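Local coordinates for protein putative secreted endoglycosylceramidase (Rhodococcus hoagii, PDB 6JYZ) that probably hydrolyses the glycosidic bond between sugar and ceramide in galactosyl-type glycosphingolipids, as a family 5 glycoside hydrolase, at residues V287-H292 against A316-Y321; D309-A314 against D348-H353. One frame throughout, in Å; residues are numbered along the deposited sequence.

Contact 1 (V287-H292 against A316-Y321); sequences VVFSPH and AAADWY
Strand 287-289 and segment 316-321 of helix 307-321 run nearly antiparallel, at 160°, with their axes 8.6 Å apart at closest approach; the CA atoms of Phe289 and Ala318 come nearest across the two segments, 5.7 Å apart. One large side chain fills the gap between them. A chi1 of -177° swings the Phe289 side chain off the strand, opposite the backbone N, and brings the ring against the helix. Its CE2 meets the methyl CB of Ala317 at 3.5 Å, while CD2 lies 4.2 Å from Ala318 CB and close to the backbone N of that residue. The two alanines let the ring come up to the helix backbone. Tyr321, one turn on from Ala317 and Ala318, covers part of one Phe289 face: its CE2 stands 3.9 Å from Phe289 CD1, and the two planes are inclined at 37°, an oblique pairing rather than a stack. The opposite face carries CD of Pro291, so the phenyl ring is clasped between helix and following loop. No hydrogen bond crosses here; the Tyr321 hydroxyl is bonded to Pro277 O. This is the (beta/alpha)8-barrel layering of family 5 glycosidases, a helix packed outside its barrel strand. Strand 287-289 pairs in parallel with strand 259-262, whose Phe262 touches both aromatic rings, and Trp268 of helix 268-271 meets Ala317.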
loop_
_atom_site.group_PDB
_atom_site.type_symbol
_atom_site.label_atom_id
_atom_site.label_comp_id
_atom_site.label_asym_id
_atom_site.label_seq_id
_atom_site.Cartn_x
_atom_site.Cartn_y
_atom_site.Cartn_z
ATOM N N VAL A 287 -10.654 -6.944 9.784
ATOM C CA VAL A 287 -10.126 -5.627 9.386
ATOM C C VAL A 287 -8.690 -5.442 9.859
ATOM O O VAL A 287 -8.236 -6.011 10.859
ATOM C CB VAL A 287 -11.017 -4.487 9.954
ATOM C CG1 VAL A 287 -12.422 -4.553 9.357
ATOM C CG2 VAL A 287 -11.023 -4.415 11.488
ATOM N N VAL A 288 -7.964 -4.607 9.114
ATOM C CA VAL A 288 -6.547 -4.287 9.335
ATOM C C VAL A 288 -6.400 -2.780 9.186
ATOM O O VAL A 288 -6.799 -2.233 8.142
ATOM C CB VAL A 288 -5.685 -5.040 8.302
ATOM C CG1 VAL A 288 -4.239 -4.541 8.382
ATOM C CG2 VAL A 288 -5.791 -6.566 8.481
ATOM N N PHE A 289 -5.865 -2.116 10.212
ATOM C CA PHE A 289 -5.693 -0.667 10.162
ATOM C C PHE A 289 -4.405 -0.300 9.428
ATOM O O PHE A 289 -3.329 -0.866 9.701
ATOM C CB PHE A 289 -5.645 -0.159 11.609
ATOM C CG PHE A 289 -5.539 1.348 11.713
ATOM C CD1 PHE A 289 -6.407 2.176 11.005
ATOM C CD2 PHE A 289 -4.535 1.951 12.468
ATOM C CE1 PHE A 289 -6.293 3.581 11.087
ATOM C CE2 PHE A 289 -4.451 3.359 12.532
ATOM C CZ PHE A 289 -5.303 4.137 11.840
ATOM N N SER A 290 -4.501 0.587 8.437
ATOM C CA SER A 290 -3.407 0.840 7.511
ATOM C C SER A 290 -3.171 2.342 7.310
ATOM O O SER A 290 -3.334 2.859 6.203
ATOM C CB SER A 290 -3.719 0.133 6.210
ATOM O OG SER A 290 -2.594 0.115 5.363
ATOM N N PRO A 291 -2.731 3.073 8.339
ATOM C CA PRO A 291 -2.221 4.437 8.160
ATOM C C PRO A 291 -0.902 4.382 7.407
ATOM O O PRO A 291 -0.216 3.345 7.371
ATOM C CB PRO A 291 -1.991 4.900 9.610
ATOM C CG PRO A 291 -1.557 3.620 10.312
ATOM C CD PRO A 291 -2.467 2.550 9.694
ATOM N N HIS A 292 -0.581 5.470 6.739
ATOM C CA HIS A 292 0.660 5.643 5.998
ATOM C C HIS A 292 1.629 6.413 6.872
ATOM O O HIS A 292 1.356 7.542 7.289
ATOM C CB HIS A 292 0.449 6.335 4.643
ATOM C CG HIS A 292 -0.505 5.523 3.800
ATOM N ND1 HIS A 292 -1.024 6.014 2.611
ATOM C CD2 HIS A 292 -0.983 4.251 3.964
ATOM C CE1 HIS A 292 -1.796 5.045 2.073
ATOM N NE2 HIS A 292 -1.811 3.968 2.867
ATOM N N ALA A 316 -1.157 2.184 18.877
ATOM C CA ALA A 316 -2.245 2.412 19.822
ATOM C C ALA A 316 -3.591 2.500 19.121
ATOM O O ALA A 316 -4.608 1.999 19.599
ATOM C CB ALA A 316 -1.997 3.690 20.613
ATOM N N ALA A 317 -3.625 3.125 17.943
ATOM C CA ALA A 317 -4.878 3.217 17.158
ATOM C C ALA A 317 -5.334 1.814 16.735
ATOM O O ALA A 317 -6.490 1.455 16.859
ATOM C CB ALA A 317 -4.654 4.120 15.958
ATOM N N ALA A 318 -4.382 0.983 16.220
ATOM C CA ALA A 318 -4.764 -0.368 15.795
ATOM C C ALA A 318 -5.274 -1.158 16.983
ATOM O O ALA A 318 -6.254 -1.917 16.861
ATOM C CB ALA A 318 -3.544 -1.071 15.175
ATOM N N ASP A 319 -4.684 -0.972 18.142
ATOM C CA ASP A 319 -5.157 -1.677 19.336
ATOM C C ASP A 319 -6.551 -1.246 19.746
ATOM O O ASP A 319 -7.340 -2.071 20.208
ATOM C CB ASP A 319 -4.135 -1.470 20.452
ATOM C CG ASP A 319 -4.610 -2.022 21.785
ATOM O OD1 ASP A 319 -4.576 -3.276 21.887
ATOM O OD2 ASP A 319 -5.085 -1.216 22.626
ATOM N N TRP A 320 -6.901 0.017 19.524
ATOM C CA TRP A 320 -8.266 0.456 19.781
ATOM C C TRP A 320 -9.276 -0.297 18.936
ATOM O O TRP A 320 -10.392 -0.625 19.365
ATOM C CB TRP A 320 -8.356 1.977 19.590
ATOM C CG TRP A 320 -9.733 2.556 19.791
ATOM C CD1 TRP A 320 -10.372 2.660 21.010
ATOM C CD2 TRP A 320 -10.523 3.199 18.798
ATOM N NE1 TRP A 320 -11.541 3.356 20.796
ATOM C CE2 TRP A 320 -11.696 3.635 19.456
ATOM C CE3 TRP A 320 -10.443 3.332 17.403
ATOM C CZ2 TRP A 320 -12.737 4.315 18.811
ATOM C CZ3 TRP A 320 -11.450 4.030 16.760
ATOM C CH2 TRP A 320 -12.574 4.524 17.447
ATOM N N TYR A 321 -8.932 -0.597 17.673
ATOM C CA TYR A 321 -9.748 -1.378 16.805
ATOM C C TYR A 321 -9.655 -2.870 17.090
ATOM O O TYR A 321 -10.416 -3.654 16.486
ATOM C CB TYR A 321 -9.369 -1.202 15.324
ATOM C CG TYR A 321 -9.697 0.143 14.752
ATOM C CD1 TYR A 321 -11.021 0.462 14.430
ATOM C CD2 TYR A 321 -8.695 1.045 14.483
ATOM C CE1 TYR A 321 -11.313 1.683 13.800
ATOM C CE2 TYR A 321 -8.969 2.281 13.887
ATOM C CZ TYR A 321 -10.281 2.564 13.556
ATOM O OH TYR A 321 -10.538 3.770 12.929
#

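Contact 2 (D309-A314 against D348-H353); sequences DGFRIA and DAMNTH
This is a buried helix-helix contact in the outer layer of the (beta/alpha)8 barrel expected of a family 5 glycosidase, where helix 307-321 and helix 336-353 lie side by side around the strands. The short segments run in nearly the same direction, crossing at -34° with axes 10.6 Å apart, a spacing bridged by the ring of Phe311. Its first torsion, chi1 -84°, sets CG beside the backbone N and opposite the carbonyl carbon, and the side chain extends to the neighbouring helix. There the methyl group of Ala349 sits squarely over the ring: CB is 3.5 Å from the centroid and close to the ring normal, a well-centred CH-pi contact. Beyond the far end of the ring, Met350 contributes CG at 3.8 Å from Phe311 CZ, although its CB points away from helix 307-321. Ile355 and Phe346 also touch Phe311, the latter edge-to-face, adding further apolar and aromatic contacts to the ring.

No hydrogen bond spans the two segments. Arg312 NH1 forms a salt bridge to Asp309 OD1 within its own helix at 2.8 Å, approaching from above the carboxylate plane, while Asp348 forms one to Arg407, beyond both helices. At the C-terminal end of its segment, His353 brings its imidazole rim against the rim of Phe311; the planes differ by only 12°, yet neither ring covers the other, and His353 CD2 lies 3.7 Å from both CD2 and CB of Phe311.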
loop_
_atom_site.group_PDB
_atom_site.type_symbol
_atom_site.label_atom_id
_atom_site.label_comp_id
_atom_site.label_asym_id
_atom_site.label_seq_id
_atom_site.Cartn_x
_atom_site.Cartn_y
_atom_site.Cartn_z
ATOM N N ASP A 309 7.722 7.592 17.387
ATOM C CA ASP A 309 6.429 7.977 17.946
ATOM C C ASP A 309 5.300 7.766 16.930
ATOM O O ASP A 309 4.206 7.450 17.341
ATOM C CB ASP A 309 6.451 9.416 18.484
ATOM C CG ASP A 309 7.108 9.449 19.903
ATOM O OD1 ASP A 309 7.145 8.391 20.617
ATOM O OD2 ASP A 309 7.527 10.504 20.264
ATOM N N GLY A 310 5.582 7.965 15.667
ATOM C CA GLY A 310 4.559 7.680 14.638
ATOM C C GLY A 310 4.107 6.222 14.697
ATOM O O GLY A 310 2.922 5.926 14.572
ATOM N N PHE A 311 5.066 5.295 14.931
ATOM C CA PHE A 311 4.668 3.905 15.128
ATOM C C PHE A 311 3.848 3.723 16.404
ATOM O O PHE A 311 2.850 3.036 16.406
ATOM C CB PHE A 311 5.888 2.975 15.237
ATOM C CG PHE A 311 6.444 2.540 13.898
ATOM C CD1 PHE A 311 7.221 3.381 13.127
ATOM C CD2 PHE A 311 6.161 1.260 13.405
ATOM C CE1 PHE A 311 7.734 2.971 11.906
ATOM C CE2 PHE A 311 6.706 0.861 12.177
ATOM C CZ PHE A 311 7.486 1.695 11.447
ATOM N N ARG A 312 4.257 4.350 17.510
ATOM C CA ARG A 312 3.513 4.175 18.749
ATOM C C ARG A 312 2.071 4.664 18.616
ATOM O O ARG A 312 1.156 4.006 19.102
ATOM C CB ARG A 312 4.190 4.920 19.949
ATOM C CG ARG A 312 5.494 4.181 20.315
ATOM C CD ARG A 312 6.125 4.920 21.531
ATOM N NE ARG A 312 7.454 4.346 21.741
ATOM C CZ ARG A 312 8.622 4.862 21.352
ATOM N NH1 ARG A 312 8.708 6.059 20.791
ATOM N NH2 ARG A 312 9.732 4.175 21.642
ATOM N N ILE A 313 1.867 5.780 17.909
ATOM C CA ILE A 313 0.514 6.291 17.708
ATOM C C ILE A 313 -0.299 5.310 16.873
ATOM O O ILE A 313 -1.427 4.988 17.186
ATOM C CB ILE A 313 0.616 7.660 17.013
ATOM C CG1 ILE A 313 1.276 8.692 17.949
ATOM C CG2 ILE A 313 -0.781 8.121 16.614
ATOM C CD1 ILE A 313 1.700 9.993 17.246
ATOM N N ALA A 314 0.314 4.806 15.785
ATOM C CA ALA A 314 -0.391 3.872 14.914
ATOM C C ALA A 314 -0.720 2.560 15.622
ATOM O O ALA A 314 -1.781 1.983 15.424
ATOM C CB ALA A 314 0.446 3.610 13.676
ATOM N N ASP A 348 13.738 -0.948 11.580
ATOM C CA ASP A 348 13.896 -1.375 12.960
ATOM C C ASP A 348 12.599 -1.325 13.719
ATOM O O ASP A 348 12.295 -2.220 14.494
ATOM C CB ASP A 348 14.900 -0.492 13.719
ATOM C CG ASP A 348 16.368 -0.585 13.294
ATOM O OD1 ASP A 348 16.736 -1.412 12.436
ATOM O OD2 ASP A 348 17.153 0.321 13.787
ATOM N N ALA A 349 11.804 -0.249 13.491
ATOM C CA ALA A 349 10.546 -0.131 14.212
ATOM C C ALA A 349 9.492 -1.147 13.698
ATOM O O ALA A 349 8.705 -1.656 14.478
ATOM C CB ALA A 349 10.048 1.304 14.039
ATOM N N MET A 350 9.527 -1.465 12.369
ATOM C CA MET A 350 8.662 -2.556 11.905
ATOM C C MET A 350 8.947 -3.862 12.644
ATOM O O MET A 350 8.052 -4.646 12.878
ATOM C CB MET A 350 8.781 -2.786 10.393
ATOM C CG MET A 350 8.368 -1.523 9.571
ATOM S SD MET A 350 8.717 -1.882 7.733
ATOM C CE MET A 350 7.299 -2.388 7.781
ATOM N N ASN A 351 10.251 -4.082 12.903
ATOM C CA ASN A 351 10.600 -5.302 13.638
ATOM C C ASN A 351 10.213 -5.232 15.109
ATOM O O ASN A 351 9.573 -6.173 15.594
ATOM C CB ASN A 351 12.106 -5.518 13.510
ATOM C CG ASN A 351 12.556 -5.930 12.152
ATOM O OD1 ASN A 351 11.750 -6.466 11.373
ATOM N ND2 ASN A 351 13.860 -5.766 11.872
ATOM N N THR A 352 10.441 -4.076 15.765
ATOM C CA THR A 352 10.053 -3.967 17.166
ATOM C C THR A 352 8.566 -4.222 17.370
ATOM O O THR A 352 8.125 -4.817 18.345
ATOM C CB THR A 352 10.371 -2.535 17.644
ATOM O OG1 THR A 352 11.791 -2.364 17.569
ATOM C CG2 THR A 352 9.743 -2.103 18.965
ATOM N N HIS A 353 7.722 -3.708 16.428
ATOM C CA HIS A 353 6.285 -3.834 16.535
ATOM C C HIS A 353 5.709 -5.041 15.785
ATOM O O HIS A 353 4.534 -5.304 15.841
ATOM C CB HIS A 353 5.627 -2.529 16.062
ATOM C CG HIS A 353 5.995 -1.374 16.937
ATOM N ND1 HIS A 353 5.518 -1.252 18.241
ATOM C CD2 HIS A 353 6.772 -0.313 16.670
ATOM C CE1 HIS A 353 6.030 -0.107 18.730
ATOM N NE2 HIS A 353 6.799 0.467 17.830
#

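Overall arrangement
Helix 307-321 belongs to both contacts: its 316-321 end packs inward on strand 287-289, while residues 309-314 meet helix 336-353. Both interfaces are buried, contact 2 lying slightly farther out, its centre about 17 Å from the chain centre, against about 14 Å for the centre of contact 1. Each sets a single phenylalanine against alanine, two in contact 1 and one in contact 2, and no hydrogen bond spans either. In contact 1 the phenylalanine comes from the strand; in contact 2 helix 307-321 supplies it. Contact 2 has charged pairs at its margin, Arg312 with Asp309 and Asp348 with Arg407. The two join directly where Pro291 CG packs on Ala314 CB at 3.9 Å.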